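Long-range contacts in paenibacillus xanthan lyase (Paenibacillus, PDB 6F2P), which cleaves the polysaccharide xanthan by an eliminative (lyase) reaction and carries several bound calcium ions: residues A[237-242]-A[303-308]; A[562-567]-A[614-619]; A[846-851]-A[881-886]; A[921-926]-A[946-951]. All blocks are in the same frame, centred on the assembly; numbering follows the deposited sequence.

Contact 1 (A[237-242]-A[303-308]); sequences IADLIF and IIRLSQ
Arg305 lays its guanidinium over one face of the Phe242 ring, joining helices 229-244 and 292-307 of the alpha-helical N-terminal domain, the toroid-like helical part of family 8 polysaccharide lyases. The short helical segments run in nearly the same direction, their axes 8.8 Å apart and crossing at 27°. Phe242 has CG anti to its backbone N (chi1 173°), which swings the ring across to the other helix. Arg305 bends at chi2 (-78°), folding its chain over that ring, and a cation-pi contact results: Arg305 CZ stands 4.7 Å from the Phe242 ring centroid, close to the ring normal. The two planes are tilted rather than stacked flat.

Several partners fix the rotation of the guanidinium. Its NH1 donates to Gln308 OE1 (2.8 Å) on a lone pair, in the plane of both groups. On the other flank, a water accepts from Arg305 NE at 2.7 Å and donates to Asp239 OD1, bridging a pair whose direct salt bridge is long, 3.8 Å from OD1 to NE. Arg305 NH2 forms a salt bridge with Asp341, so two carboxylates probably balance this buried charge, while Met16 of helix 4-18 packs nearby. Replacing Arg305 by leucine would probably leave Asp239 and Asp341 without their cationic mate and strip the cationic cover from that face of Phe242.

Deeper in, a small residue lets the helices come together: Ala238 CB fits against Leu306, 3.7 Å from its CG.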
loop_
_atom_site.group_PDB
_atom_site.type_symbol
_atom_site.label_atom_id
_atom_site.label_comp_id
_atom_site.label_asym_id
_atom_site.label_seq_id
_atom_site.Cartn_x
_atom_site.Cartn_y
_atom_site.Cartn_z
ATOM N N ILE A 237 2.387 23.165 12.269
ATOM C CA ILE A 237 3.680 22.704 12.766
ATOM C C ILE A 237 4.852 23.503 12.176
ATOM O O ILE A 237 5.761 23.918 12.898
ATOM C CB ILE A 237 3.861 21.189 12.548
ATOM C CG1 ILE A 237 2.843 20.428 13.401
ATOM C CG2 ILE A 237 5.281 20.767 12.888
ATOM C CD1 ILE A 237 2.738 18.968 13.080
ATOM N N ALA A 238 4.816 23.750 10.874
ATOM C CA ALA A 238 5.858 24.556 10.261
ATOM C C ALA A 238 5.859 25.966 10.852
ATOM O O ALA A 238 6.910 26.591 10.971
ATOM C CB ALA A 238 5.686 24.600 8.751
ATOM N N ASP A 239 4.686 26.467 11.232
ATOM C CA ASP A 239 4.615 27.808 11.796
ATOM C C ASP A 239 5.133 27.823 13.223
ATOM O O ASP A 239 5.905 28.705 13.589
ATOM C CB ASP A 239 3.202 28.398 11.713
ATOM C CG ASP A 239 2.935 29.087 10.382
ATOM O OD1 ASP A 239 3.856 29.150 9.537
ATOM O OD2 ASP A 239 1.804 29.579 10.184
ATOM N N LEU A 240 4.726 26.842 14.022
ATOM C CA LEU A 240 5.212 26.753 15.393
ATOM C C LEU A 240 6.724 26.593 15.456
ATOM O O LEU A 240 7.388 27.229 16.275
ATOM C CB LEU A 240 4.551 25.604 16.134
ATOM C CG LEU A 240 3.451 26.051 17.088
ATOM C CD1 LEU A 240 3.068 24.903 17.989
ATOM C CD2 LEU A 240 3.911 27.247 17.905
ATOM N N ILE A 241 7.267 25.748 14.589
ATOM C CA ILE A 241 8.710 25.573 14.528
ATOM C C ILE A 241 9.393 26.897 14.207
ATOM O O ILE A 241 10.365 27.270 14.863
ATOM C CB ILE A 241 9.113 24.492 13.509
ATOM C CG1 ILE A 241 8.819 23.104 14.067
ATOM C CG2 ILE A 241 10.584 24.604 13.148
ATOM C CD1 ILE A 241 8.764 22.049 12.984
ATOM N N PHE A 242 8.863 27.612 13.216
ATOM C CA PHE A 242 9.450 28.877 12.780
ATOM C C PHE A 242 9.441 29.943 13.877
ATOM O O PHE A 242 10.437 30.631 14.081
ATOM C CB PHE A 242 8.725 29.399 11.545
ATOM C CG PHE A 242 9.156 30.772 11.124
ATOM C CD1 PHE A 242 10.255 30.943 10.302
ATOM C CD2 PHE A 242 8.447 31.899 11.532
ATOM C CE1 PHE A 242 10.653 32.210 9.904
ATOM C CE2 PHE A 242 8.839 33.171 11.136
ATOM C CZ PHE A 242 9.945 33.325 10.321
ATOM N N ILE A 303 6.300 25.126 3.019
ATOM C CA ILE A 303 7.629 24.721 2.572
ATOM C C ILE A 303 8.616 25.882 2.699
ATOM O O ILE A 303 9.768 25.698 3.118
ATOM C CB ILE A 303 7.604 24.151 1.135
ATOM C CG1 ILE A 303 6.868 22.809 1.121
ATOM C CG2 ILE A 303 9.014 23.949 0.621
ATOM C CD1 ILE A 303 6.655 22.224 -0.262
ATOM N N ILE A 304 8.146 27.078 2.349
ATOM C CA ILE A 304 8.911 28.305 2.545
ATOM C C ILE A 304 9.241 28.516 4.026
ATOM O O ILE A 304 10.376 28.844 4.379
ATOM C CB ILE A 304 8.140 29.513 2.010
ATOM C CG1 ILE A 304 8.040 29.428 0.486
ATOM C CG2 ILE A 304 8.803 30.805 2.438
ATOM C CD1 ILE A 304 7.168 30.493 -0.123
ATOM N N ARG A 305 8.253 28.310 4.889
ATOM C CA ARG A 305 8.474 28.412 6.326
ATOM C C ARG A 305 9.471 27.370 6.799
ATOM O O ARG A 305 10.320 27.654 7.645
ATOM C CB ARG A 305 7.162 28.258 7.095
ATOM C CG ARG A 305 6.225 29.448 6.982
ATOM C CD ARG A 305 6.662 30.574 7.888
ATOM N NE ARG A 305 5.871 31.789 7.690
ATOM C CZ ARG A 305 6.385 32.969 7.353
ATOM N NH1 ARG A 305 7.696 33.111 7.170
ATOM N NH2 ARG A 305 5.584 34.011 7.198
ATOM N N LEU A 306 9.376 26.158 6.258
ATOM C CA LEU A 306 10.305 25.104 6.658
ATOM C C LEU A 306 11.735 25.362 6.180
ATOM O O LEU A 306 12.688 25.000 6.866
ATOM C CB LEU A 306 9.810 23.727 6.232
ATOM C CG LEU A 306 8.636 23.235 7.081
ATOM C CD1 LEU A 306 8.063 21.953 6.524
ATOM C CD2 LEU A 306 9.045 23.051 8.533
ATOM N N SER A 307 11.887 26.010 5.029
ATOM C CA SER A 307 13.220 26.328 4.521
ATOM C C SER A 307 13.930 27.330 5.430
ATOM O O SER A 307 15.154 27.350 5.515
ATOM C CB SER A 307 13.139 26.876 3.097
ATOM O OG SER A 307 12.567 28.170 3.093
ATOM N N GLN A 308 13.155 28.155 6.123
ATOM C CA GLN A 308 13.726 29.138 7.031
ATOM C C GLN A 308 14.293 28.497 8.308
ATOM O O GLN A 308 15.079 29.108 9.024
ATOM C CB GLN A 308 12.698 30.223 7.344
ATOM C CG GLN A 308 12.310 31.040 6.099
ATOM C CD GLN A 308 11.183 32.046 6.330
ATOM O OE1 GLN A 308 10.124 31.710 6.861
ATOM N NE2 GLN A 308 11.407 33.285 5.912
HETATM O O HOH W 1 3.194 31.796 7.946
#

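Contact 2 (A[562-567]-A[614-619]); sequences YFPGGA and SYSYVL. With CA (calcium ion), chain I.
A corner of the beta super-sandwich of family 8 lyases is built here: strand 559-563 leaves one sheet through a type II turn, Phe563 to Gly566, and continues as strand 566-578 in another. Before the corner, Tyr562 and Val618 form an antiparallel hydrogen-bonded pair, Tyr562 N to Val618 O at 3.0 Å and Val618 N to Tyr562 O at 2.8 Å.

On the face of this pair, Tyr562 CD2 meets Val618 CG2 at 3.6 Å. The other face carries Phe563 and Tyr617, whose rings reach Val512 of strand 508-516 and so fill the space between sheets. Tyr617 CG sits between its backbone N and carbonyl carbon (chi1 62°), which turns the phenol away and leaves CB to meet Phe563 CD2 at 3.6 Å.

Pro564 suits the second place of the turn, where its ring fixes phi, and Gly565 after it takes the positive phi that such a turn needs. The Pro564 ring rests between Ser616 OG and Val618 CG2, beside Ile639. Were the ring replaced by the lone methyl of alanine, Val618 CG2 would probably lose this neighbour and the turn would be freer to flex.

At the corner itself, Gly565 O binds a calcium ion at 2.5 Å, with a water that also donates to Gly566 O. Another water donates to both carbonyls across the contact, Pro564 O at 3.0 Å and Ser616 O at 2.8 Å.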
loop_
_atom_site.group_PDB
_atom_site.type_symbol
_atom_site.label_atom_id
_atom_site.label_comp_id
_atom_site.label_asym_id
_atom_site.label_seq_id
_atom_site.Cartn_x
_atom_site.Cartn_y
_atom_site.Cartn_z
ATOM N N TYR A 562 -4.526 4.632 -27.321
ATOM C CA TYR A 562 -4.371 3.508 -28.215
ATOM C C TYR A 562 -5.206 2.361 -27.672
ATOM O O TYR A 562 -5.221 2.114 -26.468
ATOM C CB TYR A 562 -2.886 3.156 -28.363
ATOM C CG TYR A 562 -2.594 1.748 -28.829
ATOM C CD1 TYR A 562 -3.108 1.265 -30.024
ATOM C CD2 TYR A 562 -1.783 0.911 -28.076
ATOM C CE1 TYR A 562 -2.849 -0.023 -30.439
ATOM C CE2 TYR A 562 -1.511 -0.375 -28.483
ATOM C CZ TYR A 562 -2.044 -0.841 -29.663
ATOM O OH TYR A 562 -1.764 -2.134 -30.062
ATOM N N PHE A 563 -5.937 1.689 -28.554
ATOM C CA PHE A 563 -6.805 0.597 -28.133
ATOM C C PHE A 563 -6.386 -0.733 -28.750
ATOM O O PHE A 563 -6.780 -1.061 -29.864
ATOM C CB PHE A 563 -8.270 0.935 -28.426
ATOM C CG PHE A 563 -8.719 2.207 -27.768
ATOM C CD1 PHE A 563 -8.532 3.434 -28.391
ATOM C CD2 PHE A 563 -9.282 2.186 -26.502
ATOM C CE1 PHE A 563 -8.924 4.618 -27.770
ATOM C CE2 PHE A 563 -9.674 3.361 -25.886
ATOM C CZ PHE A 563 -9.493 4.576 -26.524
ATOM N N PRO A 564 -5.574 -1.501 -28.014
ATOM C CA PRO A 564 -5.043 -2.789 -28.482
ATOM C C PRO A 564 -6.157 -3.731 -28.934
ATOM O O PRO A 564 -7.065 -4.072 -28.155
ATOM C CB PRO A 564 -4.344 -3.349 -27.245
ATOM C CG PRO A 564 -3.988 -2.134 -26.440
ATOM C CD PRO A 564 -5.080 -1.143 -26.671
ATOM N N GLY A 565 -6.089 -4.127 -30.202
ATOM C CA GLY A 565 -7.051 -5.059 -30.761
ATOM C C GLY A 565 -8.271 -4.352 -31.297
ATOM O O GLY A 565 -9.184 -4.986 -31.826
ATOM N N GLY A 566 -8.273 -3.028 -31.166
ATOM C CA GLY A 566 -9.440 -2.230 -31.482
ATOM C C GLY A 566 -10.510 -2.318 -30.404
ATOM O O GLY A 566 -10.620 -3.336 -29.717
ATOM N N ALA A 567 -11.299 -1.252 -30.250
ATOM C CA ALA A 567 -12.402 -1.245 -29.286
ATOM C C ALA A 567 -13.602 -0.433 -29.758
ATOM O O ALA A 567 -13.478 0.488 -30.572
ATOM C CB ALA A 567 -11.932 -0.735 -27.926
ATOM N N SER A 614 -14.238 -7.043 -20.043
ATOM C CA SER A 614 -12.838 -6.653 -20.017
ATOM C C SER A 614 -12.621 -5.382 -20.814
ATOM O O SER A 614 -13.485 -4.967 -21.586
ATOM C CB SER A 614 -11.956 -7.776 -20.588
ATOM O OG SER A 614 -12.013 -7.850 -22.007
ATOM N N TYR A 615 -11.465 -4.763 -20.624
ATOM C CA TYR A 615 -11.071 -3.633 -21.446
ATOM C C TYR A 615 -9.559 -3.580 -21.486
ATOM O O TYR A 615 -8.880 -4.183 -20.649
ATOM C CB TYR A 615 -11.636 -2.309 -20.903
ATOM C CG TYR A 615 -11.143 -1.929 -19.515
ATOM C CD1 TYR A 615 -9.883 -1.366 -19.329
ATOM C CD2 TYR A 615 -11.948 -2.118 -18.391
ATOM C CE1 TYR A 615 -9.428 -1.033 -18.073
ATOM C CE2 TYR A 615 -11.503 -1.776 -17.123
ATOM C CZ TYR A 615 -10.239 -1.238 -16.971
ATOM O OH TYR A 615 -9.778 -0.898 -15.717
ATOM N N SER A 616 -9.043 -2.848 -22.463
ATOM C CA SER A 616 -7.640 -2.492 -22.495
ATOM C C SER A 616 -7.505 -1.210 -23.292
ATOM O O SER A 616 -8.185 -1.029 -24.301
ATOM C CB SER A 616 -6.802 -3.604 -23.125
ATOM O OG SER A 616 -7.113 -3.761 -24.494
ATOM N N TYR A 617 -6.655 -0.309 -22.814
ATOM C CA TYR A 617 -6.310 0.903 -23.549
ATOM C C TYR A 617 -4.983 1.433 -23.033
ATOM O O TYR A 617 -4.524 1.028 -21.957
ATOM C CB TYR A 617 -7.412 1.971 -23.442
ATOM C CG TYR A 617 -7.706 2.472 -22.040
ATOM C CD1 TYR A 617 -8.536 1.758 -21.188
ATOM C CD2 TYR A 617 -7.182 3.679 -21.583
ATOM C CE1 TYR A 617 -8.820 2.215 -19.907
ATOM C CE2 TYR A 617 -7.464 4.149 -20.303
ATOM C CZ TYR A 617 -8.281 3.408 -19.472
ATOM O OH TYR A 617 -8.565 3.851 -18.200
ATOM N N VAL A 618 -4.372 2.329 -23.801
ATOM C CA VAL A 618 -3.054 2.849 -23.475
ATOM C C VAL A 618 -3.090 4.357 -23.547
ATOM O O VAL A 618 -3.429 4.915 -24.588
ATOM C CB VAL A 618 -1.995 2.379 -24.493
ATOM C CG1 VAL A 618 -0.674 3.066 -24.230
ATOM C CG2 VAL A 618 -1.843 0.865 -24.464
ATOM N N LEU A 619 -2.741 5.023 -22.451
ATOM C CA LEU A 619 -2.667 6.475 -22.459
ATOM C C LEU A 619 -1.333 6.902 -23.047
ATOM O O LEU A 619 -0.273 6.430 -22.622
ATOM C CB LEU A 619 -2.831 7.047 -21.052
ATOM C CG LEU A 619 -4.199 6.840 -20.409
ATOM C CD1 LEU A 619 -4.256 7.495 -19.023
ATOM C CD2 LEU A 619 -5.302 7.377 -21.312
HETATM CA CA CA I . -10.624 -7.018 -31.493
HETATM O O HOH W 2 -8.975 -2.144 -26.782
HETATM O O HOH W 3 -12.322 -5.468 -30.860
#

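Contact 3 (A[846-851]-A[881-886]); sequences AQDMFW and GKNVSS
Asn883 and Asp848 supply the direct hydrogen bond of this surface contact, Asn883 ND2 to Asp848 OD2 at 3.0 Å. The amide arrives on the syn side of the carboxylate, somewhat out of its plane. A water adds an indirect link, donating to Asp848 OD1 and accepting from Asn883 N at 2.7 Å.

The same two side chains shape their own loops. Asp848 OD1 accepts from Phe850 N, and Asn883 OD1 from Ser885 N at 2.9 Å, giving an Asx turn on each segment; short acids and amides suit this because they reach a backbone N two residues on. The loops lead out of strands 841-848 and 871-882, which flank strand 832-838 in an antiparallel five-stranded sheet. Asn883 also begins a type I turn ending at Ser886, and Lys882 NZ braces it by donating to Asn883 O and Ser886 O.

Van der Waals packing centres on Phe850. Its chi1 of -178° carries the ring away from its own backbone N and out over the turn, so that the Ser885-Ser886 peptide lies over one face. Small serines permit this approach: Ser885 CB is 3.5 Å from Phe850 CE2, and Ser886 CB is 3.8 Å from Phe850 CD1.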
loop_
_atom_site.group_PDB
_atom_site.type_symbol
_atom_site.label_atom_id
_atom_site.label_comp_id
_atom_site.label_asym_id
_atom_site.label_seq_id
_atom_site.Cartn_x
_atom_site.Cartn_y
_atom_site.Cartn_z
ATOM N N ALA A 846 -9.068 -35.836 16.489
ATOM C CA ALA A 846 -8.771 -34.844 17.518
ATOM C C ALA A 846 -7.944 -35.484 18.622
ATOM O O ALA A 846 -8.109 -36.665 18.924
ATOM C CB ALA A 846 -10.060 -34.222 18.079
ATOM N N GLN A 847 -7.047 -34.705 19.212
ATOM C CA GLN A 847 -6.150 -35.234 20.224
ATOM C C GLN A 847 -6.436 -34.604 21.570
ATOM O O GLN A 847 -6.388 -33.381 21.716
ATOM C CB GLN A 847 -4.698 -34.955 19.839
ATOM C CG GLN A 847 -4.230 -35.703 18.607
ATOM C CD GLN A 847 -3.613 -37.046 18.943
ATOM O OE1 GLN A 847 -3.424 -37.387 20.114
ATOM N NE2 GLN A 847 -3.287 -37.815 17.915
ATOM N N ASP A 848 -6.738 -35.436 22.557
ATOM C CA ASP A 848 -6.895 -34.938 23.914
ATOM C C ASP A 848 -5.499 -34.691 24.495
ATOM O O ASP A 848 -4.749 -35.634 24.801
ATOM C CB ASP A 848 -7.736 -35.905 24.760
ATOM C CG ASP A 848 -7.688 -35.591 26.242
ATOM O OD1 ASP A 848 -7.364 -34.443 26.617
ATOM O OD2 ASP A 848 -7.979 -36.508 27.039
ATOM N N MET A 849 -5.171 -33.407 24.633
ATOM C CA MET A 849 -3.846 -32.958 25.038
ATOM C C MET A 849 -3.673 -32.903 26.555
ATOM O O MET A 849 -2.674 -32.381 27.047
ATOM C CB MET A 849 -3.565 -31.576 24.450
ATOM C CG MET A 849 -3.802 -31.460 22.957
ATOM S SD MET A 849 -2.467 -32.247 22.071
ATOM C CE MET A 849 -2.685 -31.622 20.412
ATOM N N PHE A 850 -4.640 -33.430 27.298
ATOM C CA PHE A 850 -4.519 -33.459 28.753
ATOM C C PHE A 850 -3.885 -34.756 29.279
ATOM O O PHE A 850 -4.124 -35.842 28.746
ATOM C CB PHE A 850 -5.880 -33.232 29.421
ATOM C CG PHE A 850 -5.819 -33.203 30.926
ATOM C CD1 PHE A 850 -5.489 -32.033 31.596
ATOM C CD2 PHE A 850 -6.085 -34.344 31.671
ATOM C CE1 PHE A 850 -5.424 -31.996 32.982
ATOM C CE2 PHE A 850 -6.017 -34.317 33.053
ATOM C CZ PHE A 850 -5.687 -33.139 33.712
ATOM N N TRP A 851 -3.074 -34.625 30.326
ATOM C CA TRP A 851 -2.596 -35.785 31.075
ATOM C C TRP A 851 -2.108 -35.439 32.492
ATOM O O TRP A 851 -1.744 -34.296 32.784
ATOM C CB TRP A 851 -1.529 -36.568 30.300
ATOM C CG TRP A 851 -0.189 -35.906 30.211
ATOM C CD1 TRP A 851 0.885 -36.105 31.032
ATOM C CD2 TRP A 851 0.226 -34.954 29.232
ATOM N NE1 TRP A 851 1.945 -35.332 30.623
ATOM C CE2 TRP A 851 1.565 -34.615 29.518
ATOM C CE3 TRP A 851 -0.405 -34.353 28.140
ATOM C CZ2 TRP A 851 2.283 -33.702 28.754
ATOM C CZ3 TRP A 851 0.306 -33.449 27.383
ATOM C CH2 TRP A 851 1.638 -33.129 27.693
ATOM N N GLY A 881 -13.087 -29.695 22.444
ATOM C CA GLY A 881 -13.615 -30.183 23.704
ATOM C C GLY A 881 -12.582 -30.148 24.811
ATOM O O GLY A 881 -11.591 -29.429 24.713
ATOM N N LYS A 882 -12.805 -30.921 25.869
ATOM C CA LYS A 882 -11.873 -30.944 26.997
ATOM C C LYS A 882 -12.024 -32.181 27.876
ATOM O O LYS A 882 -13.118 -32.717 28.053
ATOM C CB LYS A 882 -11.988 -29.670 27.855
ATOM C CG LYS A 882 -13.283 -29.542 28.650
ATOM C CD LYS A 882 -13.336 -28.253 29.490
ATOM C CE LYS A 882 -12.479 -28.345 30.755
ATOM N NZ LYS A 882 -12.890 -29.451 31.674
ATOM N N ASN A 883 -10.903 -32.634 28.420
ATOM C CA ASN A 883 -10.926 -33.688 29.412
ATOM C C ASN A 883 -11.570 -33.163 30.689
ATOM O O ASN A 883 -11.334 -32.021 31.092
ATOM C CB ASN A 883 -9.506 -34.177 29.692
ATOM C CG ASN A 883 -9.480 -35.467 30.480
ATOM O OD1 ASN A 883 -9.648 -35.466 31.701
ATOM N ND2 ASN A 883 -9.266 -36.581 29.785
ATOM N N VAL A 884 -12.377 -34.003 31.327
ATOM C CA VAL A 884 -13.092 -33.617 32.540
ATOM C C VAL A 884 -12.156 -33.146 33.650
ATOM O O VAL A 884 -12.554 -32.383 34.530
ATOM C CB VAL A 884 -13.941 -34.779 33.071
ATOM C CG1 VAL A 884 -15.021 -34.258 34.014
ATOM C CG2 VAL A 884 -14.559 -35.544 31.908
ATOM N N SER A 885 -10.908 -33.597 33.603
ATOM C CA SER A 885 -9.942 -33.247 34.635
ATOM C C SER A 885 -9.139 -31.997 34.273
ATOM O O SER A 885 -8.237 -31.594 35.009
ATOM C CB SER A 885 -9.001 -34.423 34.901
ATOM O OG SER A 885 -9.715 -35.646 34.891
ATOM N N SER A 886 -9.474 -31.377 33.146
ATOM C CA SER A 886 -8.782 -30.163 32.718
ATOM C C SER A 886 -9.429 -28.889 33.280
ATOM O O SER A 886 -10.652 -28.822 33.433
ATOM C CB SER A 886 -8.727 -30.098 31.194
ATOM O OG SER A 886 -8.034 -28.942 30.762
HETATM O O HOH W 4 -8.562 -31.995 27.293
#

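Contact 4 (A[921-926]-A[946-951]); sequences GTWTGT and GTKSVT. With CA (calcium ion), chain H.
The indole of Trp923 lies with Val950 over one face and the chain of Lys948 passing on its other side. Val950 CG2 stands 3.5 Å from the centroid of the six-membered ring, 16° off its normal, a CH-pi contact over the ring centre. The valine presents this methyl because CG2 is anti to its carbonyl carbon. At the indole edge, nearly in plane, Ser949 N lies 3.6 Å from Trp923 CZ2.

Lys948 runs past the indole in the opposite sense. Its CB touches Trp923 CZ2 at 3.5 Å, and then the chain, bent at chi2 (-100°) and chi4, follows the backbone of 921-922. Lys948 CD comes within 3.7 Å of Gly921 CA. Glycine suits this place: at its backbone angles a CB would press on the preceding carbonyl, and it would probably also crowd the lysine chain. The ammonium makes a weak hydrogen bond from Lys948 NZ to Thr922 O, 3.5 Å long, but its stronger acceptor is Thr943 O. Trp923 NE1 donates to Val920 O, which helps fix the indole.

In this Golvesin C-terminal domain, strands 924-926 and 949-951 belong to different sheets, and the tryptophan packs between them. Gly946 O, 2.6 Å from a calcium ion that Asp1023 and two waters also bind, anchors the start of the second segment.

The chemistry implies a join resting chiefly on dispersion over the indole: the lysine contributes mainly its methylenes, since Lys948 NZ, 5.6 Å from the centroid of the Trp923 five-membered ring, adds at most a weak attraction.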
loop_
_atom_site.group_PDB
_atom_site.type_symbol
_atom_site.label_atom_id
_atom_site.label_comp_id
_atom_site.label_asym_id
_atom_site.label_seq_id
_atom_site.Cartn_x
_atom_site.Cartn_y
_atom_site.Cartn_z
ATOM N N GLY A 921 24.022 -61.241 -19.721
ATOM C CA GLY A 921 23.588 -62.554 -20.158
ATOM C C GLY A 921 22.122 -62.605 -20.557
ATOM O O GLY A 921 21.397 -61.615 -20.478
ATOM N N THR A 922 21.679 -63.784 -20.975
ATOM C CA THR A 922 20.339 -63.953 -21.519
ATOM C C THR A 922 19.357 -64.469 -20.469
ATOM O O THR A 922 19.475 -65.601 -19.997
ATOM C CB THR A 922 20.364 -64.910 -22.726
ATOM O OG1 THR A 922 21.428 -64.526 -23.606
ATOM C CG2 THR A 922 19.042 -64.870 -23.483
ATOM N N TRP A 923 18.387 -63.629 -20.116
ATOM C CA TRP A 923 17.374 -63.986 -19.123
ATOM C C TRP A 923 15.997 -64.137 -19.779
ATOM O O TRP A 923 15.672 -63.421 -20.724
ATOM C CB TRP A 923 17.330 -62.937 -18.000
ATOM C CG TRP A 923 18.611 -62.857 -17.203
ATOM C CD1 TRP A 923 19.784 -62.265 -17.587
ATOM C CD2 TRP A 923 18.845 -63.392 -15.891
ATOM N NE1 TRP A 923 20.732 -62.404 -16.599
ATOM C CE2 TRP A 923 20.180 -63.091 -15.548
ATOM C CE3 TRP A 923 18.056 -64.097 -14.974
ATOM C CZ2 TRP A 923 20.740 -63.465 -14.327
ATOM C CZ3 TRP A 923 18.614 -64.470 -13.764
ATOM C CH2 TRP A 923 19.943 -64.153 -13.452
ATOM N N THR A 924 15.192 -65.062 -19.264
ATOM C CA THR A 924 13.912 -65.422 -19.876
ATOM C C THR A 924 12.718 -65.135 -18.951
ATOM O O THR A 924 12.694 -65.595 -17.807
ATOM C CB THR A 924 13.919 -66.920 -20.274
ATOM O OG1 THR A 924 14.710 -67.096 -21.455
ATOM C CG2 THR A 924 12.506 -67.438 -20.525
ATOM N N GLY A 925 11.728 -64.392 -19.449
ATOM C CA GLY A 925 10.577 -64.005 -18.640
ATOM C C GLY A 925 9.332 -64.866 -18.801
ATOM O O GLY A 925 9.144 -65.491 -19.843
ATOM N N THR A 926 8.475 -64.896 -17.780
ATOM C CA THR A 926 7.231 -65.673 -17.849
ATOM C C THR A 926 6.168 -65.244 -16.818
ATOM O O THR A 926 6.449 -64.455 -15.914
ATOM C CB THR A 926 7.501 -67.199 -17.753
ATOM O OG1 THR A 926 6.380 -67.929 -18.271
ATOM C CG2 THR A 926 7.764 -67.619 -16.320
ATOM N N GLY A 946 27.611 -68.420 -13.485
ATOM C CA GLY A 946 28.712 -67.520 -13.190
ATOM C C GLY A 946 28.985 -66.500 -14.278
ATOM O O GLY A 946 29.996 -65.789 -14.233
ATOM N N THR A 947 28.081 -66.429 -15.253
ATOM C CA THR A 947 28.236 -65.525 -16.389
ATOM C C THR A 947 27.160 -64.462 -16.346
ATOM O O THR A 947 27.362 -63.344 -16.813
ATOM C CB THR A 947 28.090 -66.275 -17.726
ATOM O OG1 THR A 947 28.443 -67.652 -17.547
ATOM C CG2 THR A 947 28.975 -65.646 -18.794
ATOM N N LYS A 948 26.018 -64.824 -15.766
ATOM C CA LYS A 948 24.834 -63.976 -15.773
ATOM C C LYS A 948 24.731 -63.110 -14.513
ATOM O O LYS A 948 25.298 -63.443 -13.471
ATOM C CB LYS A 948 23.576 -64.842 -15.899
ATOM C CG LYS A 948 23.668 -65.978 -16.905
ATOM C CD LYS A 948 23.001 -65.621 -18.224
ATOM C CE LYS A 948 22.680 -66.871 -19.029
ATOM N NZ LYS A 948 21.658 -67.730 -18.358
ATOM N N SER A 949 24.000 -62.002 -14.627
ATOM C CA SER A 949 23.715 -61.120 -13.496
ATOM C C SER A 949 22.577 -60.130 -13.787
ATOM O O SER A 949 22.391 -59.684 -14.923
ATOM C CB SER A 949 24.974 -60.364 -13.044
ATOM O OG SER A 949 25.356 -59.378 -13.987
ATOM N N VAL A 950 21.811 -59.812 -12.749
ATOM C CA VAL A 950 20.776 -58.783 -12.818
ATOM C C VAL A 950 21.019 -57.764 -11.704
ATOM O O VAL A 950 20.992 -58.121 -10.527
ATOM C CB VAL A 950 19.356 -59.387 -12.664
ATOM C CG1 VAL A 950 18.306 -58.288 -12.614
ATOM C CG2 VAL A 950 19.058 -60.354 -13.797
ATOM N N THR A 951 21.259 -56.506 -12.069
ATOM C CA THR A 951 21.609 -55.469 -11.088
ATOM C C THR A 951 20.526 -54.399 -10.891
ATOM O O THR A 951 20.327 -53.540 -11.750
ATOM C CB THR A 951 22.941 -54.767 -11.456
ATOM O OG1 THR A 951 24.003 -55.727 -11.488
ATOM C CG2 THR A 951 23.283 -53.689 -10.445
HETATM CA CA CA H . 31.945 -65.016 -12.668
HETATM O O HOH W 5 29.674 -63.614 -12.076
HETATM O O HOH W 6 32.058 -63.444 -10.512
#

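In the fold
The four contacts follow one another along the chain, each closing before the next opens, and none touches another. Contact 1 belongs to the helical domain and contact 2 to the super-sandwich, with centres about 47 Å apart; in family 8 lyases the catalytic cleft generally lies between two such domains, though neither contact is known to contribute to it. Contacts 3 and 4 sit in later beta modules, their centres about 60 Å apart. Contact 4 is the most remote, about 94 Å from contact 1 between centres and across the chain's centre from it. Calcium is bound at the loops of contacts 2 and 4, whose nearest atoms are about 57 Å apart.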